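Local coordinates for BH2331 protein (Bacillus halodurans, PDB 1VL5) that probably transfers methyl groups from S-adenosylmethionine to an acceptor that remains to be established, at residues A[32-37]-A[246-251]; A[39-44]-A[104-109]; A[51-56]-A[82-87]; A[63-68]-A[97-102]. One frame throughout, in Å; residues are numbered along the deposited sequence. Where two conformers were deposited one is given.

Interaction 1 of 4, residues A[32-37]-A[246-251]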
loop_
_atom_site.group_PDB
_atom_site.type_symbol
_atom_site.label_atom_id
_atom_site.label_comp_id
_atom_site.label_asym_id
_atom_site.label_seq_id
_atom_site.Cartn_x
_atom_site.Cartn_y
_atom_site.Cartn_z
ATOM N N ILE A 32 14.631 5.510 -2.427
ATOM C CA ILE A 32 13.874 6.505 -3.216
ATOM C C ILE A 32 13.548 7.739 -2.365
ATOM O O ILE A 32 13.534 8.851 -2.873
ATOM C CB ILE A 32 12.564 5.882 -3.815
ATOM C CG1 ILE A 32 12.871 4.700 -4.789
ATOM C CG2 ILE A 32 11.737 6.889 -4.511
ATOM C CD1 ILE A 32 14.028 4.971 -5.719
ATOM N N ALA A 33 13.353 7.534 -1.061
ATOM C CA ALA A 33 13.018 8.640 -0.146
ATOM C C ALA A 33 14.070 9.734 -0.139
ATOM O O ALA A 33 13.769 10.918 -0.072
ATOM C CB ALA A 33 12.791 8.095 1.280
ATOM N N ALA A 34 15.332 9.322 -0.188
ATOM C CA ALA A 34 16.438 10.247 -0.283
ATOM C C ALA A 34 16.477 11.124 0.987
ATOM O O ALA A 34 16.552 12.328 0.929
ATOM C CB ALA A 34 16.350 11.086 -1.542
ATOM N N LEU A 35 16.457 10.470 2.138
ATOM C CA LEU A 35 16.284 11.158 3.421
ATOM C C LEU A 35 17.428 12.044 3.746
ATOM O O LEU A 35 18.579 11.710 3.448
ATOM C CB LEU A 35 16.136 10.150 4.535
ATOM C CG LEU A 35 14.978 9.194 4.477
ATOM C CD1 LEU A 35 15.160 8.242 5.659
ATOM C CD2 LEU A 35 13.655 9.953 4.534
ATOM N N LYS A 36 17.122 13.140 4.427
ATOM C CA LYS A 36 18.119 14.131 4.859
ATOM C C LYS A 36 18.414 14.130 6.373
ATOM O O LYS A 36 19.395 14.726 6.776
ATOM C CB LYS A 36 17.679 15.534 4.468
ATOM C CG LYS A 36 17.388 15.739 2.982
ATOM N N GLY A 37 17.571 13.510 7.197
ATOM C CA GLY A 37 17.835 13.389 8.599
ATOM C C GLY A 37 17.017 14.366 9.435
ATOM O O GLY A 37 16.903 14.196 10.620
ATOM N N LEU A 246 5.505 1.953 -6.521
ATOM C CA LEU A 246 6.062 2.899 -5.582
ATOM C C LEU A 246 6.136 4.237 -6.304
ATOM O O LEU A 246 6.859 4.366 -7.315
ATOM C CB LEU A 246 7.468 2.426 -5.168
ATOM C CG LEU A 246 8.389 3.046 -4.101
ATOM C CD1 LEU A 246 9.711 2.338 -4.192
ATOM C CD2 LEU A 246 8.649 4.467 -4.298
HETATM N N MSE A 247 5.408 5.222 -5.758
HETATM C CA MSE A 247 5.421 6.591 -6.247
HETATM C C MSE A 247 6.014 7.596 -5.241
HETATM O O MSE A 247 5.778 7.487 -4.029
HETATM C CB MSE A 247 4.011 6.977 -6.693
HETATM C CG MSE A 247 3.481 6.115 -7.777
HETATM SE SE MSE A 247 1.537 6.439 -8.047
HETATM C CE MSE A 247 1.037 5.559 -6.466
ATOM N N LYS A 248 6.876 8.477 -5.754
ATOM C CA LYS A 248 7.427 9.616 -5.061
ATOM C C LYS A 248 6.839 10.823 -5.775
ATOM O O LYS A 248 7.147 11.045 -6.960
ATOM C CB LYS A 248 8.966 9.629 -5.202
ATOM C CG LYS A 248 9.705 10.737 -4.448
ATOM C CD LYS A 248 11.200 10.750 -4.821
ATOM C CE LYS A 248 11.959 11.771 -4.088
ATOM N NZ LYS A 248 12.382 11.356 -2.720
ATOM N N ALA A 249 5.962 11.547 -5.086
ATOM C CA ALA A 249 5.274 12.711 -5.627
ATOM C C ALA A 249 5.606 13.933 -4.755
ATOM O O ALA A 249 5.617 13.841 -3.545
ATOM C CB ALA A 249 3.763 12.480 -5.655
ATOM N N ARG A 250 5.932 15.061 -5.381
ATOM C CA ARG A 250 6.288 16.300 -4.695
ATOM C C ARG A 250 5.117 17.252 -4.537
ATOM O O ARG A 250 4.345 17.473 -5.476
ATOM C CB ARG A 250 7.398 16.964 -5.496
ATOM C CG ARG A 250 8.086 18.153 -4.878
ATOM C CD ARG A 250 8.972 17.765 -3.704
ATOM N NE ARG A 250 9.969 16.767 -4.027
ATOM C CZ ARG A 250 10.721 16.168 -3.119
ATOM N NH1 ARG A 250 10.602 16.504 -1.841
ATOM N NH2 ARG A 250 11.635 15.272 -3.480
ATOM N N LYS A 251 4.948 17.782 -3.324
ATOM C CA LYS A 251 4.172 19.015 -3.122
ATOM C C LYS A 251 5.101 20.207 -3.481
ATOM O O LYS A 251 6.153 20.391 -2.881
ATOM C CB LYS A 251 3.684 19.176 -1.703
ATOM C CG LYS A 251 3.034 20.494 -1.368
ATOM C CD LYS A 251 2.239 20.380 -0.054
ATOM C CE LYS A 251 1.337 21.628 0.227
ATOM N NZ LYS A 251 0.778 21.588 1.614
#
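The ammonium nitrogen of Lys248 is held at the end of helix 26-33. Lys248 NZ donates to Ile32 O at 2.8 Å, 17° out of the carbonyl plane, and makes a further hydrogen bond to Gln135 OE1. Ala33 O also lies 3.0 Å from Lys248 NZ, but at an angle too poor for bonding; that oxygen is taken by Gln135 NE2. Ala34, with positive phi, ends the helix here, and a positive charge beside its last carbonyls would probably be stabilised by the helix dipole. Strand 236-250, between 134-142 and 183-195, is antiparallel to both, as the last strand of a class I methyltransferase sheet is to its neighbours, so the contact lays the N-terminal helix on that part of the sheet. Lys248 reaches across in a nearly straight chain, bending only at chi4 (83°), and its aliphatic part passes Ile32, CD 3.9 Å from Ile32 CG2. A leucine in its place would probably leave Ile32 O and Gln135 OE1 without their shared donor and the helix end less firmly fixed. Two residues earlier on the strand, the branched ends of Leu246 and Ile32 meet at a slant: CD2 of Leu246 touches CG2 of Ile32 at 3.9 Å, while CD1 of Leu246 approaches CG1 of Ile32 at 4.0 Å.

Interaction 2 of 4, residues A[39-44]-A[104-109]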
loop_
_atom_site.group_PDB
_atom_site.type_symbol
_atom_site.label_atom_id
_atom_site.label_comp_id
_atom_site.label_asym_id
_atom_site.label_seq_id
_atom_site.Cartn_x
_atom_site.Cartn_y
_atom_site.Cartn_z
ATOM N N GLU A 39 13.657 15.067 8.945
ATOM C CA GLU A 39 12.249 15.024 8.561
ATOM C C GLU A 39 11.306 14.673 9.706
ATOM O O GLU A 39 11.619 13.877 10.605
ATOM C CB GLU A 39 12.054 14.029 7.426
ATOM C CG GLU A 39 12.651 14.474 6.094
ATOM C CD GLU A 39 14.050 13.922 5.858
ATOM O OE1 GLU A 39 14.657 13.393 6.795
ATOM O OE2 GLU A 39 14.530 13.995 4.714
ATOM N N GLU A 40 10.140 15.273 9.664
ATOM C CA GLU A 40 9.007 14.763 10.367
ATOM C C GLU A 40 8.108 14.016 9.365
ATOM O O GLU A 40 7.660 14.583 8.373
ATOM C CB GLU A 40 8.253 15.881 11.024
ATOM C CG GLU A 40 7.194 15.342 11.990
ATOM C CD GLU A 40 6.865 16.345 13.048
ATOM O OE1 GLU A 40 7.828 17.025 13.513
ATOM O OE2 GLU A 40 5.664 16.441 13.382
ATOM N N VAL A 41 7.875 12.737 9.665
ATOM C CA VAL A 41 7.248 11.780 8.784
ATOM C C VAL A 41 5.908 11.351 9.366
ATOM O O VAL A 41 5.833 11.047 10.538
ATOM C CB VAL A 41 8.123 10.564 8.636
ATOM C CG1 VAL A 41 7.474 9.495 7.677
ATOM C CG2 VAL A 41 9.505 10.939 8.159
ATOM N N LEU A 42 4.852 11.330 8.533
ATOM C CA LEU A 42 3.603 10.725 8.885
ATOM C C LEU A 42 3.430 9.409 8.116
ATOM O O LEU A 42 3.370 9.392 6.863
ATOM C CB LEU A 42 2.461 11.694 8.530
ATOM C CG LEU A 42 1.033 11.200 8.626
ATOM C CD1 LEU A 42 0.758 11.020 10.058
ATOM C CD2 LEU A 42 0.009 12.143 7.958
ATOM N N ASP A 43 3.337 8.307 8.861
ATOM C CA ASP A 43 3.114 6.969 8.297
ATOM C C ASP A 43 1.638 6.629 8.378
ATOM O O ASP A 43 1.125 6.332 9.450
ATOM C CB ASP A 43 3.988 5.937 9.029
ATOM C CG ASP A 43 3.914 4.524 8.405
ATOM O OD1 ASP A 43 3.608 4.372 7.171
ATOM O OD2 ASP A 43 4.160 3.556 9.165
ATOM N N VAL A 44 0.940 6.830 7.254
ATOM C CA VAL A 44 -0.502 6.667 7.157
ATOM C C VAL A 44 -0.873 5.179 7.062
ATOM O O VAL A 44 -0.327 4.443 6.219
ATOM C CB VAL A 44 -1.091 7.489 5.962
ATOM C CG1 VAL A 44 -2.582 7.300 5.831
ATOM C CG2 VAL A 44 -0.777 8.952 6.116
ATOM N N PHE A 104 4.222 18.076 7.855
ATOM C CA PHE A 104 5.164 16.996 7.586
ATOM C C PHE A 104 6.094 17.241 6.424
ATOM O O PHE A 104 5.690 17.789 5.408
ATOM C CB PHE A 104 4.350 15.680 7.391
ATOM C CG PHE A 104 3.562 15.297 8.613
ATOM C CD1 PHE A 104 4.222 14.769 9.731
ATOM C CD2 PHE A 104 2.215 15.602 8.734
ATOM C CE1 PHE A 104 3.521 14.458 10.874
ATOM C CE2 PHE A 104 1.497 15.296 9.909
ATOM C CZ PHE A 104 2.190 14.722 10.988
ATOM N N HIS A 105 7.355 16.771 6.522
ATOM C CA HIS A 105 8.209 16.708 5.336
ATOM C C HIS A 105 7.865 15.537 4.422
ATOM O O HIS A 105 8.006 15.634 3.195
ATOM C CB HIS A 105 9.663 16.633 5.739
ATOM C CG HIS A 105 10.080 17.753 6.642
ATOM N ND1 HIS A 105 9.914 17.701 8.009
ATOM C CD2 HIS A 105 10.651 18.949 6.374
ATOM C CE1 HIS A 105 10.407 18.805 8.547
ATOM N NE2 HIS A 105 10.853 19.584 7.577
ATOM N N ILE A 106 7.413 14.424 5.029
ATOM C CA ILE A 106 7.120 13.195 4.308
ATOM C C ILE A 106 5.810 12.601 4.772
ATOM O O ILE A 106 5.536 12.573 5.935
ATOM C CB ILE A 106 8.277 12.137 4.475
ATOM C CG1 ILE A 106 9.601 12.691 3.957
ATOM C CG2 ILE A 106 7.906 10.843 3.731
ATOM C CD1 ILE A 106 10.804 11.795 4.207
ATOM N N VAL A 107 4.985 12.146 3.834
ATOM C CA VAL A 107 3.877 11.275 4.166
ATOM C C VAL A 107 4.176 9.966 3.482
ATOM O O VAL A 107 4.441 9.948 2.280
ATOM C CB VAL A 107 2.508 11.834 3.700
ATOM C CG1 VAL A 107 1.398 10.851 4.001
ATOM C CG2 VAL A 107 2.197 13.122 4.374
ATOM N N THR A 108 4.135 8.882 4.241
ATOM C CA THR A 108 4.239 7.545 3.689
ATOM C C THR A 108 2.953 6.755 3.836
ATOM O O THR A 108 2.190 6.929 4.803
ATOM C CB THR A 108 5.384 6.701 4.341
ATOM O OG1 THR A 108 5.368 6.774 5.788
ATOM C CG2 THR A 108 6.679 7.141 3.862
ATOM N N CYS A 109 2.716 5.862 2.888
ATOM C CA CYS A 109 1.555 4.989 2.930
ATOM C C CYS A 109 1.830 3.739 2.083
ATOM O O CYS A 109 1.970 3.838 0.876
ATOM C CB CYS A 109 0.324 5.694 2.368
ATOM S SG CYS A 109 -1.171 4.762 2.650
#
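Phe104 keeps CG anti to its own carbonyl carbon (chi1 -61°), which brings the ring beneath Leu42, whose CB stands 3.6 Å from the ring centroid almost exactly on its normal, a CH-pi contact over the face. Thr108 turns OG1 between its backbone N and carbonyl carbon (chi1 47°) and gives a long bond of 3.3 Å to Asp43 OD1, arriving from above the carboxylate plane; Asp43 OD2 is engaged by Thr46 and by Ala52 N. Between these side chains runs a parallel ladder of the Rossmann-like sheet, with Val41, Leu42 and Asp43 opposite Ile106, Val107 and Thr108. Its rungs include Leu42 N to Ile106 O (3.0 Å), Thr108 N to Leu42 O (2.8 Å) and Val44 N to Thr108 O (2.8 Å). Beta-branched Val44 and Val107 suit the strands and pack CG2 against CG1. At the start of the ladder Glu40 O takes His105 N and, weakly, Ile106 N. In return His105 ND1 accepts Glu40 N at 2.9 Å and 177°, tilted from the ring plane. Because ND1 serves as an acceptor, a proton on this imidazole would be expected at NE2, and the ring is probably neutral.

Interaction 3 of 4, residues A[51-56]-A[82-87]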
loop_
_atom_site.group_PDB
_atom_site.type_symbol
_atom_site.label_atom_id
_atom_site.label_comp_id
_atom_site.label_asym_id
_atom_site.label_seq_id
_atom_site.Cartn_x
_atom_site.Cartn_y
_atom_site.Cartn_z
ATOM N N VAL A 51 6.797 0.490 8.206
ATOM C CA VAL A 51 7.373 1.673 7.570
ATOM C C VAL A 51 7.937 2.654 8.633
ATOM O O VAL A 51 9.074 3.121 8.521
ATOM C CB VAL A 51 6.390 2.328 6.571
ATOM C CG1 VAL A 51 6.979 3.585 5.919
ATOM C CG2 VAL A 51 6.030 1.352 5.467
ATOM N N ALA A 52 7.139 3.002 9.630
ATOM C CA ALA A 52 7.604 3.846 10.691
ATOM C C ALA A 52 8.856 3.275 11.303
ATOM O O ALA A 52 9.787 4.016 11.641
ATOM C CB ALA A 52 6.514 3.999 11.811
ATOM N N ASN A 53 8.856 1.953 11.504
ATOM C CA ASN A 53 10.012 1.251 12.074
ATOM C C ASN A 53 11.284 1.495 11.258
ATOM O O ASN A 53 12.337 1.792 11.813
ATOM C CB ASN A 53 9.756 -0.246 12.044
ATOM C CG ASN A 53 10.826 -1.026 12.753
ATOM O OD1 ASN A 53 10.920 -0.989 13.977
ATOM N ND2 ASN A 53 11.616 -1.783 11.980
ATOM N N ALA A 54 11.142 1.348 9.933
ATOM C CA ALA A 54 12.264 1.546 9.020
ATOM C C ALA A 54 12.754 2.990 8.960
ATOM O O ALA A 54 13.941 3.207 8.864
ATOM C CB ALA A 54 11.875 1.068 7.629
ATOM N N PHE A 55 11.849 3.966 9.025
ATOM C CA PHE A 55 12.200 5.383 8.840
ATOM C C PHE A 55 12.788 5.988 10.113
ATOM O O PHE A 55 13.691 6.867 10.067
ATOM C CB PHE A 55 10.975 6.196 8.366
ATOM C CG PHE A 55 10.802 6.236 6.853
ATOM C CD1 PHE A 55 10.441 5.121 6.151
ATOM C CD2 PHE A 55 11.024 7.393 6.155
ATOM C CE1 PHE A 55 10.299 5.148 4.773
ATOM C CE2 PHE A 55 10.848 7.438 4.801
ATOM C CZ PHE A 55 10.499 6.304 4.101
ATOM N N ALA A 56 12.299 5.483 11.242
ATOM C CA ALA A 56 12.599 6.057 12.578
ATOM C C ALA A 56 14.056 6.404 12.864
ATOM O O ALA A 56 14.345 7.526 13.301
ATOM C CB ALA A 56 12.032 5.161 13.704
ATOM N N ASN A 82 12.197 -2.697 18.611
ATOM C CA ASN A 82 13.460 -2.378 17.923
ATOM C C ASN A 82 14.161 -1.174 18.452
ATOM O O ASN A 82 15.187 -0.756 17.909
ATOM C CB ASN A 82 13.231 -2.227 16.429
ATOM C CG ASN A 82 12.831 -3.539 15.789
ATOM O OD1 ASN A 82 13.373 -4.593 16.129
ATOM N ND2 ASN A 82 11.857 -3.494 14.902
ATOM N N GLY A 83 13.667 -0.654 19.567
ATOM C CA GLY A 83 14.357 0.423 20.262
ATOM C C GLY A 83 14.118 1.799 19.692
ATOM O O GLY A 83 14.904 2.687 19.932
ATOM N N HIS A 84 13.052 2.008 18.917
ATOM C CA HIS A 84 12.793 3.358 18.383
ATOM C C HIS A 84 11.901 4.159 19.364
ATOM O O HIS A 84 10.795 3.735 19.659
ATOM C CB HIS A 84 12.156 3.295 17.015
ATOM C CG HIS A 84 12.848 2.358 16.079
ATOM N ND1 HIS A 84 14.174 2.487 15.749
ATOM C CD2 HIS A 84 12.428 1.217 15.496
ATOM C CE1 HIS A 84 14.508 1.525 14.906
ATOM N NE2 HIS A 84 13.464 0.740 14.736
ATOM N N GLN A 85 12.384 5.322 19.821
ATOM C CA GLN A 85 11.685 6.099 20.851
ATOM C C GLN A 85 11.218 7.504 20.409
ATOM O O GLN A 85 10.704 8.249 21.212
ATOM C CB GLN A 85 12.535 6.171 22.139
ATOM N N GLN A 86 11.382 7.889 19.162
ATOM C CA GLN A 86 10.798 9.182 18.740
ATOM C C GLN A 86 9.633 8.942 17.772
ATOM O O GLN A 86 9.510 9.637 16.728
ATOM C CB GLN A 86 11.841 10.117 18.112
ATOM N N VAL A 87 8.789 7.961 18.119
ATOM C CA VAL A 87 7.585 7.676 17.343
ATOM C C VAL A 87 6.391 8.005 18.230
ATOM O O VAL A 87 6.319 7.575 19.396
ATOM C CB VAL A 87 7.456 6.190 16.890
ATOM C CG1 VAL A 87 6.157 5.989 16.074
ATOM C CG2 VAL A 87 8.700 5.717 16.100
#
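Asn53 of helix 50-55 and Ala56 near its end meet Asn82 and His84 of the turn that joins helix 69-81 to strand 87-91. The contact therefore ties together two connections of the Rossmann-like fold, the helix after the first strand and the loop leading into the third. Asn53 has CG anti to its backbone N (chi1 -173°), which swings the amide out from the helix so that OD1 faces the turn. Asn82 ND2 donates to Asn53 OD1 at 2.8 Å, a straight bond of 170°. The acceptor lies in the plane of the Asn82 amide, whereas the donor is well tilted from the carbonyl plane of Asn53; the two side chains cross at about a right angle. A paired carbonyl and amino group is just what asparagines can supply at such a surface. Gly83, with its positive phi, lets the chain turn between Asn82 and His84.

His84 holds CG anti to the carbonyl carbon (chi1 -48°), and the ring has a group over each face. Ala56 CB, 4.2 Å from the centroid, and the backbone O of Asn53 lie over one face, and the backbone O of Asn82 lies over the opposite face. Asn53 OD1 comes to the ring edge in plane, 3.1 Å from His84 CD2, with the amide steeply inclined to the imidazole. An alanine suits position 56, since its methyl group can lie close over the ring. That same methyl also touches the first residue of strand 87-91, with Val87 CG2 4.1 Å from Ala56 CB.

Interaction 4 of 4, residues A[63-68]-A[97-102]. Unlike the reference sequence in segment 97-102: Met97 (reference Leu).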
loop_
_atom_site.group_PDB
_atom_site.type_symbol
_atom_site.label_atom_id
_atom_site.label_comp_id
_atom_site.label_asym_id
_atom_site.label_seq_id
_atom_site.Cartn_x
_atom_site.Cartn_y
_atom_site.Cartn_z
ATOM N N VAL A 63 5.181 10.016 13.091
ATOM C CA VAL A 63 3.866 9.805 13.616
ATOM C C VAL A 63 3.332 8.582 12.935
ATOM O O VAL A 63 3.148 8.583 11.733
ATOM C CB VAL A 63 2.937 11.015 13.395
ATOM C CG1 VAL A 63 1.538 10.716 13.836
ATOM C CG2 VAL A 63 3.488 12.245 14.134
ATOM N N ALA A 64 3.070 7.530 13.707
ATOM C CA ALA A 64 2.446 6.302 13.201
ATOM C C ALA A 64 0.954 6.422 13.414
ATOM O O ALA A 64 0.467 6.502 14.560
ATOM C CB ALA A 64 3.040 5.085 13.959
ATOM N N PHE A 65 0.212 6.412 12.309
ATOM C CA PHE A 65 -1.186 6.812 12.298
ATOM C C PHE A 65 -2.081 5.677 11.792
ATOM O O PHE A 65 -1.855 5.135 10.685
ATOM C CB PHE A 65 -1.245 8.009 11.345
ATOM C CG PHE A 65 -2.588 8.625 11.164
ATOM C CD1 PHE A 65 -3.202 9.339 12.207
ATOM C CD2 PHE A 65 -3.214 8.583 9.931
ATOM C CE1 PHE A 65 -4.419 9.959 12.019
ATOM C CE2 PHE A 65 -4.427 9.203 9.750
ATOM C CZ PHE A 65 -5.030 9.891 10.838
ATOM N N ASP A 66 -3.125 5.342 12.541
ATOM C CA ASP A 66 -4.073 4.349 12.060
ATOM C C ASP A 66 -5.411 4.492 12.778
ATOM O O ASP A 66 -5.566 5.295 13.710
ATOM C CB ASP A 66 -3.543 2.916 12.172
ATOM C CG ASP A 66 -3.926 2.035 10.985
ATOM O OD1 ASP A 66 -5.100 2.133 10.513
ATOM O OD2 ASP A 66 -3.057 1.241 10.523
ATOM N N LEU A 67 -6.365 3.706 12.320
ATOM C CA LEU A 67 -7.766 3.905 12.664
ATOM C C LEU A 67 -8.135 3.545 14.095
ATOM O O LEU A 67 -9.025 4.164 14.634
ATOM C CB LEU A 67 -8.640 3.093 11.743
ATOM C CG LEU A 67 -8.918 3.645 10.372
ATOM C CD1 LEU A 67 -9.475 2.524 9.524
ATOM C CD2 LEU A 67 -9.882 4.820 10.406
ATOM N N THR A 68 -7.475 2.564 14.713
ATOM C CA THR A 68 -7.844 2.127 16.075
ATOM C C THR A 68 -6.659 2.008 17.034
ATOM O O THR A 68 -5.514 1.794 16.606
ATOM C CB THR A 68 -8.554 0.781 15.997
ATOM O OG1 THR A 68 -7.593 -0.205 15.644
ATOM C CG2 THR A 68 -9.694 0.796 14.885
HETATM N N MSE A 97 -7.670 13.820 8.160
HETATM C CA MSE A 97 -6.567 13.696 9.096
HETATM C C MSE A 97 -6.440 14.874 10.027
HETATM O O MSE A 97 -6.429 16.013 9.594
HETATM C CB MSE A 97 -5.271 13.502 8.340
HETATM C CG MSE A 97 -5.280 12.222 7.587
HETATM SE SE MSE A 97 -3.509 11.782 7.113
HETATM C CE MSE A 97 -3.422 12.630 5.320
ATOM N N PRO A 98 -6.280 14.592 11.318
ATOM C CA PRO A 98 -6.371 15.596 12.338
ATOM C C PRO A 98 -5.040 16.284 12.608
ATOM O O PRO A 98 -4.578 16.380 13.772
ATOM C CB PRO A 98 -6.832 14.769 13.523
ATOM C CG PRO A 98 -5.958 13.544 13.373
ATOM C CD PRO A 98 -5.975 13.272 11.891
ATOM N N PHE A 99 -4.423 16.769 11.548
ATOM C CA PHE A 99 -3.157 17.427 11.651
ATOM C C PHE A 99 -3.315 18.750 10.975
ATOM O O PHE A 99 -4.207 18.926 10.161
ATOM C CB PHE A 99 -2.031 16.626 10.994
ATOM C CG PHE A 99 -1.892 15.247 11.540
ATOM C CD1 PHE A 99 -1.469 15.049 12.826
ATOM C CD2 PHE A 99 -2.218 14.140 10.760
ATOM C CE1 PHE A 99 -1.369 13.763 13.354
ATOM C CE2 PHE A 99 -2.123 12.847 11.277
ATOM C CZ PHE A 99 -1.694 12.657 12.557
ATOM N N THR A 100 -2.422 19.659 11.314
ATOM C CA THR A 100 -2.429 20.994 10.760
ATOM C C THR A 100 -1.808 20.961 9.387
ATOM O O THR A 100 -1.101 20.015 9.030
ATOM C CB THR A 100 -1.719 22.002 11.650
ATOM O OG1 THR A 100 -0.451 21.477 12.045
ATOM C CG2 THR A 100 -2.571 22.318 12.875
ATOM N N ASP A 101 -2.134 21.988 8.613
ATOM C CA ASP A 101 -1.583 22.187 7.304
ATOM C C ASP A 101 -0.079 22.293 7.431
ATOM O O ASP A 101 0.412 22.863 8.398
ATOM C CB ASP A 101 -2.064 23.504 6.713
ATOM C CG ASP A 101 -3.530 23.514 6.316
ATOM O OD1 ASP A 101 -4.310 22.632 6.682
ATOM O OD2 ASP A 101 -3.900 24.473 5.625
ATOM N N GLU A 102 0.643 21.780 6.441
ATOM C CA GLU A 102 2.099 22.021 6.311
ATOM C C GLU A 102 2.843 21.610 7.526
ATOM O O GLU A 102 3.754 22.309 7.960
ATOM C CB GLU A 102 2.385 23.497 6.004
ATOM C CG GLU A 102 1.934 23.851 4.604
ATOM C CD GLU A 102 2.124 25.309 4.255
ATOM O OE1 GLU A 102 2.959 25.982 4.889
ATOM O OE2 GLU A 102 1.436 25.767 3.336
#
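Phe65 and Phe99 form an offset edge-to-face pair, the edge of Phe99 directed at the face of Phe65. The pair joins the second parallel strand of the Rossmann-like sheet, 61-66, to the loop that runs into strand 104-110. Phe65 has CG anti to its backbone N (chi1 -179°), which carries its ring off the strand toward the loop. There the centroids of Phe65 and Phe99 are 5.2 Å apart and the planes stand at 61°. Phe99 CE2 lies 3.7 Å above the plane of the Phe65 ring, shifted toward its rim, and the two side chains run antiparallel alongside each other. Phe99 in turn has an edge-to-face partner in Phe104. Pro98, at the centre of an inverse gamma turn, points back at Phe65, setting its CD 3.7 Å from Phe65 CE1; its rigid ring suits so tight a turn. Met97, a selenomethionine where the reference has leucine, lies obliquely beside the Phe65 ring in a Met-aromatic contact, but it has two conformers, which leaves the position of its selenium doubtful. A serine instead of Phe65 would probably deprive the edge of Phe99 of its aromatic face and open a gap beside Pro98. Two residues earlier on the strand, Val63 CG1 approaches Phe99 CZ at 4.0 Å.

In the fold
Interaction 2, the pairing of residues 39-44 with 104-109, lies between the others. Interaction 4 is centred about 9 Å away, on the next strand: Val41 O meets Val63 N at 2.8 Å, and Leu42 CD1 packs on Phe99 CE2 at 3.6 Å. Interaction 3 is centred about 12 Å from it; Thr108 CG2 packs on Phe55 CZ at 3.9 Å. Interaction 1, about 10 Å from interaction 2, meets it through Leu35 CD2 and Ile106 CD1. Gly47, Gly49 and Ala52 fit a Rossmann-type glycine motif, and Asp66 ends the second strand where relatives commonly bind the ribose, so the ends of strands 40-44 and 61-66 probably border an S-adenosylmethionine pocket, with the Asn53 and Phe65 contacts farther off.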